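Long-range contacts in hypothetical conserved protein (Thermus thermophilus, PDB 3DZM), which is a major outer membrane beta-barrel protein that binds calcium and whose precise function is not known: residues 50-55 / 75-80; 162-167 / 188-193. One frame throughout, in Å; residues are numbered along the deposited sequence.

Contact 1 of 2, residues 50-55 / 75-80; sequences TSDALD and FSEWGQ. With CA (calcium ion), chain D; C8E ((hydroxyethyloxy)tri(ethyloxy)octane), chain E.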
ATOM      1  N   THR A  50      -2.109  -2.361  -6.859  1.00 64.03           N
ATOM      2  CA  THR A  50      -2.589  -3.735  -6.897  1.00 73.94           C
ATOM      3  C   THR A  50      -1.895  -4.561  -5.839  1.00 79.76           C
ATOM      4  O   THR A  50      -0.777  -4.257  -5.423  1.00 82.11           O
ATOM      5  CB  THR A  50      -2.215  -4.444  -8.187  1.00 83.29           C
ATOM      6  OG1 THR A  50      -2.407  -3.571  -9.289  1.00 85.63           O
ATOM      7  CG2 THR A  50      -3.086  -5.680  -8.373  1.00 93.90           C
ATOM      8  N   SER A  51      -2.527  -5.650  -5.447  1.00 75.38           N
ATOM      9  CA  SER A  51      -1.911  -6.519  -4.492  1.00 81.26           C
ATOM     10  C   SER A  51      -2.492  -7.879  -4.687  1.00 83.78           C
ATOM     11  O   SER A  51      -3.531  -8.029  -5.276  1.00 90.20           O
ATOM     12  CB  SER A  51      -2.147  -6.016  -3.064  1.00 80.95           C
ATOM     13  OG  SER A  51      -2.080  -7.086  -2.135  1.00 81.40           O
ATOM     14  N   ASP A  52      -1.805  -8.868  -4.169  1.00 86.00           N
ATOM     15  CA  ASP A  52      -2.251 -10.237  -4.231  1.00 90.98           C
ATOM     16  C   ASP A  52      -3.030 -10.521  -2.937  1.00 85.84           C
ATOM     17  O   ASP A  52      -2.616 -10.116  -1.868  1.00 87.39           O
ATOM     18  CB  ASP A  52      -0.995 -11.106  -4.419  1.00101.35           C
ATOM     19  CG  ASP A  52      -1.157 -12.491  -3.926  1.00121.52           C
ATOM     20  OD1 ASP A  52      -2.296 -12.881  -3.617  1.00133.18           O
ATOM     21  OD2 ASP A  52      -0.133 -13.199  -3.849  1.00130.81           O
ATOM     22  N   ALA A  53      -4.179 -11.176  -3.021  1.00 78.36           N
ATOM     23  CA  ALA A  53      -4.977 -11.371  -1.807  1.00 83.06           C
ATOM     24  C   ALA A  53      -4.782 -12.705  -1.050  1.00 90.67           C
ATOM     25  O   ALA A  53      -4.657 -12.702   0.171  1.00 91.18           O
ATOM     26  CB  ALA A  53      -6.472 -11.071  -2.058  1.00 74.01           C
ATOM     27  N   LEU A  54      -4.765 -13.833  -1.760  1.00 93.41           N
ATOM     28  CA  LEU A  54      -4.478 -15.134  -1.131  1.00 96.20           C
ATOM     29  C   LEU A  54      -3.238 -15.809  -1.719  1.00102.78           C
ATOM     30  O   LEU A  54      -3.069 -15.872  -2.940  1.00108.22           O
ATOM     31  CB  LEU A  54      -5.664 -16.111  -1.225  1.00 99.76           C
ATOM     32  CG  LEU A  54      -7.099 -15.812  -0.747  1.00 91.88           C
ATOM     33  CD1 LEU A  54      -7.137 -15.098   0.593  1.00 84.09           C
ATOM     34  CD2 LEU A  54      -7.850 -15.038  -1.805  1.00 89.57           C
ATOM     35  N   ASP A  55      -2.383 -16.307  -0.827  1.00102.41           N
ATOM     36  CA  ASP A  55      -1.170 -17.053  -1.157  1.00101.89           C
ATOM     37  C   ASP A  55      -1.459 -18.281  -2.052  1.00101.50           C
ATOM     38  O   ASP A  55      -2.109 -19.241  -1.619  1.00 95.53           O
ATOM     39  CB  ASP A  55      -0.559 -17.498   0.171  1.00103.75           C
ATOM     40  CG  ASP A  55       0.863 -18.000   0.042  1.00111.11           C
ATOM     41  OD1 ASP A  55       1.368 -18.103  -1.099  1.00113.08           O
ATOM     42  OD2 ASP A  55       1.462 -18.298   1.106  1.00110.48           O
ATOM     43  N   PHE A  75     -11.701 -19.250 -10.933  1.00101.63           N
ATOM     44  CA  PHE A  75     -11.952 -18.061 -10.115  1.00 94.66           C
ATOM     45  C   PHE A  75     -10.988 -16.903 -10.402  1.00 99.64           C
ATOM     46  O   PHE A  75      -9.809 -17.130 -10.656  1.00104.13           O
ATOM     47  CB  PHE A  75     -11.866 -18.427  -8.637  1.00 91.83           C
ATOM     48  CG  PHE A  75     -12.731 -19.584  -8.253  1.00100.23           C
ATOM     49  CD1 PHE A  75     -14.042 -19.666  -8.700  1.00103.02           C
ATOM     50  CD2 PHE A  75     -12.245 -20.592  -7.441  1.00104.89           C
ATOM     51  CE1 PHE A  75     -14.844 -20.731  -8.353  1.00101.23           C
ATOM     52  CE2 PHE A  75     -13.050 -21.670  -7.081  1.00101.55           C
ATOM     53  CZ  PHE A  75     -14.348 -21.736  -7.540  1.00100.02           C
ATOM     54  N   SER A  76     -11.495 -15.667 -10.340  1.00100.51           N
ATOM     55  CA  SER A  76     -10.698 -14.450 -10.552  1.00 99.29           C
ATOM     56  C   SER A  76     -10.289 -13.845  -9.223  1.00 96.37           C
ATOM     57  O   SER A  76     -11.147 -13.458  -8.450  1.00 98.00           O
ATOM     58  CB  SER A  76     -11.506 -13.380 -11.293  1.00101.38           C
ATOM     59  OG  SER A  76     -12.042 -13.845 -12.518  1.00113.06           O
ATOM     60  N   GLU A  77      -8.985 -13.746  -8.974  1.00 93.32           N
ATOM     61  CA  GLU A  77      -8.467 -13.107  -7.776  1.00 81.91           C
ATOM     62  C   GLU A  77      -8.194 -11.642  -8.054  1.00 77.49           C
ATOM     63  O   GLU A  77      -7.838 -11.256  -9.169  1.00 77.99           O
ATOM     64  CB  GLU A  77      -7.187 -13.790  -7.316  1.00 91.90           C
ATOM     65  CG  GLU A  77      -6.640 -13.314  -5.966  1.00 99.62           C
ATOM     66  CD  GLU A  77      -5.511 -14.211  -5.421  1.00111.49           C
ATOM     67  OE1 GLU A  77      -5.475 -15.431  -5.733  1.00119.38           O
ATOM     68  OE2 GLU A  77      -4.667 -13.699  -4.658  1.00106.23           O
ATOM     69  N   TRP A  78      -8.368 -10.814  -7.035  1.00 69.05           N
ATOM     70  CA  TRP A  78      -8.071  -9.402  -7.164  1.00 64.57           C
ATOM     71  C   TRP A  78      -7.642  -8.916  -5.751  1.00 73.79           C
ATOM     72  O   TRP A  78      -8.020  -9.505  -4.751  1.00 71.24           O
ATOM     73  CB  TRP A  78      -9.323  -8.676  -7.698  1.00 64.03           C
ATOM     74  CG  TRP A  78     -10.396  -8.701  -6.681  1.00 74.86           C
ATOM     75  CD1 TRP A  78     -11.318  -9.699  -6.464  1.00 79.24           C
ATOM     76  CD2 TRP A  78     -10.603  -7.732  -5.648  1.00 78.29           C
ATOM     77  NE1 TRP A  78     -12.117  -9.376  -5.383  1.00 80.12           N
ATOM     78  CE2 TRP A  78     -11.694  -8.179  -4.865  1.00 79.49           C
ATOM     79  CE3 TRP A  78      -9.980  -6.525  -5.314  1.00 76.33           C
ATOM     80  CZ2 TRP A  78     -12.166  -7.457  -3.773  1.00 73.73           C
ATOM     81  CZ3 TRP A  78     -10.464  -5.806  -4.250  1.00 76.68           C
ATOM     82  CH2 TRP A  78     -11.540  -6.283  -3.483  1.00 75.14           C
ATOM     83  N   GLY A  79      -6.837  -7.863  -5.669  1.00 72.95           N
ATOM     84  CA  GLY A  79      -6.430  -7.310  -4.388  1.00 61.42           C
ATOM     85  C   GLY A  79      -5.977  -5.885  -4.530  1.00 62.06           C
ATOM     86  O   GLY A  79      -5.482  -5.502  -5.569  1.00 72.91           O
ATOM     87  N   GLN A  80      -6.159  -5.071  -3.503  1.00 59.70           N
ATOM     88  CA  GLN A  80      -5.617  -3.721  -3.572  1.00 65.60           C
ATOM     89  C   GLN A  80      -5.195  -3.187  -2.206  1.00 70.55           C
ATOM     90  O   GLN A  80      -5.652  -3.709  -1.177  1.00 74.16           O
ATOM     91  CB  GLN A  80      -6.617  -2.796  -4.214  1.00 62.85           C
ATOM     92  CG  GLN A  80      -7.940  -2.833  -3.528  1.00 72.53           C
ATOM     93  CD  GLN A  80      -8.859  -1.761  -4.021  1.00 74.90           C
ATOM     94  OE1 GLN A  80      -9.280  -1.792  -5.158  1.00 79.18           O
ATOM     95  NE2 GLN A  80      -9.176  -0.800  -3.164  1.00 73.82           N
TER
HETATM   96 CA    CA D 208      -2.451 -15.104  -5.465  1.00111.21          CA
HETATM   97  C1  C8E E 209      13.573  -6.035   2.093  1.00 86.91           C
HETATM   98  C2  C8E E 209      12.619  -6.003   3.296  1.00 99.50           C
HETATM   99  C3  C8E E 209      11.783  -7.279   3.457  1.00107.79           C
HETATM  100  C4  C8E E 209      12.162  -8.069   4.721  1.00115.53           C
HETATM  101  C5  C8E E 209      11.056  -8.987   5.255  1.00121.80           C
HETATM  102  C6  C8E E 209      11.218 -10.486   4.951  1.00126.84           C
HETATM  103  C7  C8E E 209      10.158 -11.014   3.976  1.00137.38           C
HETATM  104  C8  C8E E 209       9.065  -9.968   3.733  1.00152.65           C
HETATM  105  O9  C8E E 209       7.773 -10.498   3.457  1.00162.10           O
HETATM  106  C10 C8E E 209       6.859 -10.242   4.516  1.00164.92           C
HETATM  107  C11 C8E E 209       5.402 -10.236   4.055  1.00167.84           C
HETATM  108  O12 C8E E 209       4.967  -8.920   3.771  1.00172.45           O
HETATM  109  C13 C8E E 209       3.824  -8.890   2.931  1.00173.81           C
HETATM  110  C14 C8E E 209       3.760  -7.627   2.067  1.00172.14           C
HETATM  111  O15 C8E E 209       3.645  -7.988   0.701  1.00171.66           O
HETATM  112  C16 C8E E 209       3.820  -6.898  -0.181  1.00167.00           C
HETATM  113  C17 C8E E 209       2.585  -5.996  -0.150  1.00161.38           C
HETATM  114  O18 C8E E 209       1.642  -6.364  -1.142  1.00154.15           O
HETATM  115  C19 C8E E 209       0.837  -7.450  -0.749  1.00144.37           C
HETATM  116  C20 C8E E 209       0.121  -7.045   0.534  1.00135.05           C
HETATM  117  O21 C8E E 209      -1.075  -6.379   0.233  1.00128.76           O
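D52 and E77 share a calcium ion, and this site ties the loop after strand 40-50 to strand 76-90 of the outer membrane beta-barrel. The metal is bound by OD1 of D52 at 2.9 Å, by the backbone O of L54 at 2.7 Å and by OE2 of E77 at 2.7 Å. D56 completes the site. The two carboxylate planes are turned 54° apart.

E77 OE2 also takes a bond of 2.9 Å from L54 N, which comes from above the carboxylate plane, and a weak one from A53 N. E77 reaches the loop because CG is anti to the backbone N (chi1 -173°) and the chain stays extended. Its other oxygen, OE1, is held by K70 and W66, so both oxygens of the carboxylate are fixed.

Further along, T50 and Q80 form an antiparallel non-hydrogen-bonded pair, and their side chains diverge. The loop backbone packs over G79, where S51 N donates to G79 O. A53 CB rests 3.5 Å from W78 O. S51 OG hydrogen-bonds the terminal oxygen O21 of a detergent molecule at 2.7 Å.

Contact 2 of 2, residues 162-167 / 188-193; sequences YFQACF and SGYEDV. With C8E ((hydroxyethyloxy)tri(ethyloxy)octane), chain F.
This contact joins the first turn of helix 190-196 to residues 162-167, an irregular stretch within strand 151-172. Y190 and V193 lie against A165 and F167. Y190 makes the contact with its ring and its hydroxyl. OH donates to the backbone O of A165 at 2.7 Å. The hydroxyl comes in tilted 24° from the carbonyl plane. CG of Y190 is anti to the backbone N (chi1 -177°), which carries the ring out from the helix to the irregular stretch. CB of Q164 also lies beside the hydroxyl.

The stretch belongs to the antiparallel sheet of the outer membrane beta-barrel, and the helix lies in the connection between strands 178-183 and 202-213. G189 is the N-cap residue, and its O accepts a bond from V193 N. This bond closes the first turn. Y190 and V193 both meet F167.

F167 packs against each in a different way. Its CD2 lies 3.5 Å from Y190 CE1. The two rings meet obliquely, with planes 36° apart and centroids 5.6 Å apart. V193 instead comes over a face of the F167 ring in a CH-pi contact, with CG1 4.1 Å from the centroid. The two side chains point in opposite senses where they pass.

Next to F167, the disulfide from C166 to C184 links this stretch to the segment just after strand 178-183. P185 touches both Q164 and Y190. F167 also touches I130 and S132 of the neighbouring strand 127-148. A detergent molecule runs along Q164, with its C13 near Q164 CG.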
ATOM      1  N   TYR A 162       3.663  -3.017   8.750  1.00 60.90           N
ATOM      2  CA  TYR A 162       2.285  -2.973   9.266  1.00 66.02           C
ATOM      3  C   TYR A 162       1.971  -3.998  10.354  1.00 70.98           C
ATOM      4  O   TYR A 162       2.293  -5.178  10.244  1.00 73.61           O
ATOM      5  CB  TYR A 162       1.277  -3.117   8.127  1.00 63.92           C
ATOM      6  CG  TYR A 162       1.245  -1.922   7.202  1.00 67.75           C
ATOM      7  CD1 TYR A 162       0.454  -0.820   7.499  1.00 66.27           C
ATOM      8  CD2 TYR A 162       2.026  -1.879   6.045  1.00 70.18           C
ATOM      9  CE1 TYR A 162       0.416   0.271   6.666  1.00 72.70           C
ATOM     10  CE2 TYR A 162       1.989  -0.778   5.198  1.00 68.05           C
ATOM     11  CZ  TYR A 162       1.182   0.289   5.522  1.00 70.12           C
ATOM     12  OH  TYR A 162       1.117   1.386   4.717  1.00 67.37           O
ATOM     13  N   PHE A 163       1.341  -3.524  11.414  1.00 72.35           N
ATOM     14  CA  PHE A 163       0.843  -4.380  12.486  1.00 69.50           C
ATOM     15  C   PHE A 163      -0.413  -5.145  12.069  1.00 69.10           C
ATOM     16  O   PHE A 163      -1.357  -4.577  11.525  1.00 80.55           O
ATOM     17  CB  PHE A 163       0.539  -3.523  13.720  1.00 63.59           C
ATOM     18  CG  PHE A 163       1.721  -2.807  14.246  1.00 72.86           C
ATOM     19  CD1 PHE A 163       2.588  -3.433  15.145  1.00 80.16           C
ATOM     20  CD2 PHE A 163       2.007  -1.520  13.829  1.00 79.27           C
ATOM     21  CE1 PHE A 163       3.711  -2.773  15.640  1.00 81.82           C
ATOM     22  CE2 PHE A 163       3.159  -0.843  14.314  1.00 82.94           C
ATOM     23  CZ  PHE A 163       3.999  -1.468  15.215  1.00 82.50           C
ATOM     24  N   GLN A 164      -0.428  -6.436  12.337  1.00 66.46           N
ATOM     25  CA  GLN A 164      -1.610  -7.236  12.082  1.00 72.92           C
ATOM     26  C   GLN A 164      -2.827  -6.672  12.808  1.00 75.11           C
ATOM     27  O   GLN A 164      -2.755  -6.242  13.964  1.00 72.05           O
ATOM     28  CB  GLN A 164      -1.399  -8.704  12.479  1.00 71.08           C
ATOM     29  CG  GLN A 164      -1.030  -8.867  13.930  1.00 74.46           C
ATOM     30  CD  GLN A 164      -0.749 -10.307  14.379  1.00 78.48           C
ATOM     31  OE1 GLN A 164      -0.219 -11.123  13.629  1.00 74.87           O
ATOM     32  NE2 GLN A 164      -1.079 -10.599  15.644  1.00 83.19           N
ATOM     33  N   ALA A 165      -3.941  -6.692  12.090  1.00 71.62           N
ATOM     34  CA  ALA A 165      -5.198  -6.172  12.546  1.00 67.02           C
ATOM     35  C   ALA A 165      -6.292  -7.216  12.342  1.00 73.63           C
ATOM     36  O   ALA A 165      -6.028  -8.335  11.925  1.00 81.65           O
ATOM     37  CB  ALA A 165      -5.508  -4.972  11.751  1.00 63.91           C
ATOM     38  N   CYS A 166      -7.534  -6.844  12.616  1.00 77.08           N
ATOM     39  CA  CYS A 166      -8.651  -7.746  12.373  1.00 81.76           C
ATOM     40  C   CYS A 166      -8.872  -7.923  10.869  1.00 78.99           C
ATOM     41  O   CYS A 166      -8.487  -7.064  10.078  1.00 81.41           O
ATOM     42  CB  CYS A 166      -9.923  -7.216  13.058  1.00 76.29           C
ATOM     43  SG  CYS A 166      -9.917  -7.387  14.850  1.00165.23           S
ATOM     44  N   PHE A 167      -9.475  -9.044  10.487  1.00 73.41           N
ATOM     45  CA  PHE A 167      -9.935  -9.276   9.114  1.00 73.71           C
ATOM     46  C   PHE A 167     -11.451  -9.319   9.039  1.00 74.69           C
ATOM     47  O   PHE A 167     -12.088  -9.850   9.929  1.00 78.38           O
ATOM     48  CB  PHE A 167      -9.449 -10.617   8.616  1.00 74.98           C
ATOM     49  CG  PHE A 167      -8.004 -10.666   8.359  1.00 77.83           C
ATOM     50  CD1 PHE A 167      -7.472 -10.074   7.229  1.00 82.77           C
ATOM     51  CD2 PHE A 167      -7.165 -11.302   9.241  1.00 77.81           C
ATOM     52  CE1 PHE A 167      -6.128 -10.135   6.985  1.00 78.52           C
ATOM     53  CE2 PHE A 167      -5.816 -11.358   9.004  1.00 78.93           C
ATOM     54  CZ  PHE A 167      -5.303 -10.785   7.873  1.00 78.16           C
ATOM     55  N   SER A 188      -9.969 -17.672  17.260  1.00123.43           N
ATOM     56  CA  SER A 188      -9.616 -19.042  16.965  1.00133.15           C
ATOM     57  C   SER A 188      -8.784 -19.149  15.703  1.00130.38           C
ATOM     58  O   SER A 188      -7.590 -19.419  15.762  1.00138.40           O
ATOM     59  CB  SER A 188     -10.865 -19.913  16.860  1.00141.54           C
ATOM     60  OG  SER A 188     -10.517 -21.286  16.902  1.00145.82           O
ATOM     61  N   GLY A 189      -9.405 -18.941  14.555  1.00119.61           N
ATOM     62  CA  GLY A 189      -8.718 -19.256  13.316  1.00116.53           C
ATOM     63  C   GLY A 189      -7.865 -18.140  12.745  1.00110.40           C
ATOM     64  O   GLY A 189      -7.675 -18.059  11.529  1.00106.63           O
ATOM     65  N   TYR A 190      -7.337 -17.279  13.607  1.00107.55           N
ATOM     66  CA  TYR A 190      -6.667 -16.085  13.110  1.00100.84           C
ATOM     67  C   TYR A 190      -5.329 -16.402  12.445  1.00101.46           C
ATOM     68  O   TYR A 190      -5.042 -15.912  11.350  1.00104.39           O
ATOM     69  CB  TYR A 190      -6.516 -15.023  14.204  1.00 93.91           C
ATOM     70  CG  TYR A 190      -5.896 -13.755  13.694  1.00 84.44           C
ATOM     71  CD1 TYR A 190      -6.677 -12.766  13.105  1.00 76.78           C
ATOM     72  CD2 TYR A 190      -4.514 -13.552  13.764  1.00 81.57           C
ATOM     73  CE1 TYR A 190      -6.099 -11.591  12.607  1.00 76.95           C
ATOM     74  CE2 TYR A 190      -3.928 -12.373  13.264  1.00 73.30           C
ATOM     75  CZ  TYR A 190      -4.724 -11.406  12.690  1.00 75.86           C
ATOM     76  OH  TYR A 190      -4.160 -10.252  12.202  1.00 77.67           O
ATOM     77  N   GLU A 191      -4.531 -17.229  13.109  1.00101.11           N
ATOM     78  CA  GLU A 191      -3.242 -17.669  12.597  1.00105.94           C
ATOM     79  C   GLU A 191      -3.338 -18.220  11.198  1.00107.03           C
ATOM     80  O   GLU A 191      -2.516 -17.886  10.337  1.00105.52           O
ATOM     81  CB  GLU A 191      -2.696 -18.754  13.498  1.00120.72           C
ATOM     82  CG  GLU A 191      -2.648 -18.296  14.908  1.00134.71           C
ATOM     83  CD  GLU A 191      -1.800 -17.063  15.025  1.00137.78           C
ATOM     84  OE1 GLU A 191      -0.600 -17.169  14.689  1.00136.51           O
ATOM     85  OE2 GLU A 191      -2.335 -16.002  15.435  1.00139.33           O
ATOM     86  N   ASP A 192      -4.329 -19.084  10.984  1.00106.28           N
ATOM     87  CA  ASP A 192      -4.558 -19.688   9.680  1.00101.91           C
ATOM     88  C   ASP A 192      -4.968 -18.630   8.667  1.00 99.73           C
ATOM     89  O   ASP A 192      -4.326 -18.481   7.626  1.00 98.97           O
ATOM     90  CB  ASP A 192      -5.587 -20.802   9.780  1.00105.63           C
ATOM     91  CG  ASP A 192      -5.109 -21.954  10.652  1.00122.78           C
ATOM     92  OD1 ASP A 192      -3.871 -22.081  10.856  1.00127.61           O
ATOM     93  OD2 ASP A 192      -5.969 -22.734  11.122  1.00128.21           O
ATOM     94  N   VAL A 193      -6.009 -17.863   8.981  1.00 97.64           N
ATOM     95  CA  VAL A 193      -6.413 -16.780   8.096  1.00 93.83           C
ATOM     96  C   VAL A 193      -5.217 -15.918   7.709  1.00 94.39           C
ATOM     97  O   VAL A 193      -5.041 -15.564   6.546  1.00 92.51           O
ATOM     98  CB  VAL A 193      -7.460 -15.864   8.728  1.00 85.39           C
ATOM     99  CG1 VAL A 193      -7.731 -14.687   7.796  1.00 75.10           C
ATOM    100  CG2 VAL A 193      -8.743 -16.627   8.993  1.00 82.66           C
TER
HETATM  101  C1  C8E F 210       9.662   0.012  11.239  1.00 91.86           C
HETATM  102  C2  C8E F 210       9.990  -0.649  12.597  1.00102.35           C
HETATM  103  C3  C8E F 210       8.854  -1.397  13.333  1.00103.56           C
HETATM  104  C4  C8E F 210       9.340  -2.667  14.055  1.00112.82           C
HETATM  105  C5  C8E F 210       8.626  -3.988  13.681  1.00120.91           C
HETATM  106  C6  C8E F 210       8.653  -5.101  14.753  1.00124.36           C
HETATM  107  C7  C8E F 210       7.466  -6.078  14.674  1.00130.82           C
HETATM  108  C8  C8E F 210       7.001  -6.660  16.023  1.00138.40           C
HETATM  109  O9  C8E F 210       5.581  -6.756  16.155  1.00144.56           O
HETATM  110  C10 C8E F 210       4.947  -7.571  15.171  1.00154.57           C
HETATM  111  C11 C8E F 210       3.399  -7.553  15.200  1.00159.98           C
HETATM  112  O12 C8E F 210       2.799  -7.751  13.911  1.00158.83           O
HETATM  113  C13 C8E F 210       2.223  -9.034  13.673  1.00156.45           C
HETATM  114  C14 C8E F 210       2.508  -9.590  12.264  1.00154.53           C
HETATM  115  O15 C8E F 210       1.315  -9.697  11.490  1.00151.88           O
HETATM  116  C16 C8E F 210       1.172 -10.836  10.644  1.00145.64           C
HETATM  117  C17 C8E F 210       1.601 -10.572   9.192  1.00140.13           C
HETATM  118  O18 C8E F 210       1.234 -11.593   8.268  1.00134.56           O
HETATM  119  C19 C8E F 210       0.415 -11.091   7.214  1.00127.54           C
HETATM  120  C20 C8E F 210       0.015 -12.126   6.148  1.00108.87           C
HETATM  121  O21 C8E F 210      -1.395 -12.325   6.137  1.00 83.41           O

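In the fold
Contacts 1 and 2 come in series along the chain: 50-55 / 75-80 closes before 162-167 / 188-193 opens. Their centres are about 17 Å apart, and their nearest atoms are about 6 Å apart without touching. Both reach the same antiparallel sheet, on strands 76-90 and 151-172. One way round the barrel, strands 100-117 and 127-148 lie between them. Helix 190-196 and the residues after it connect the two regions: F196 and T198 bond to the backbone of D55 and A53, while the first turn of the helix forms one side of contact 2. Calcium links loop and strand in contact 1; contact 2 adjoins a disulfide. Each contact also touches a bound detergent molecule, consistent with a membrane protein.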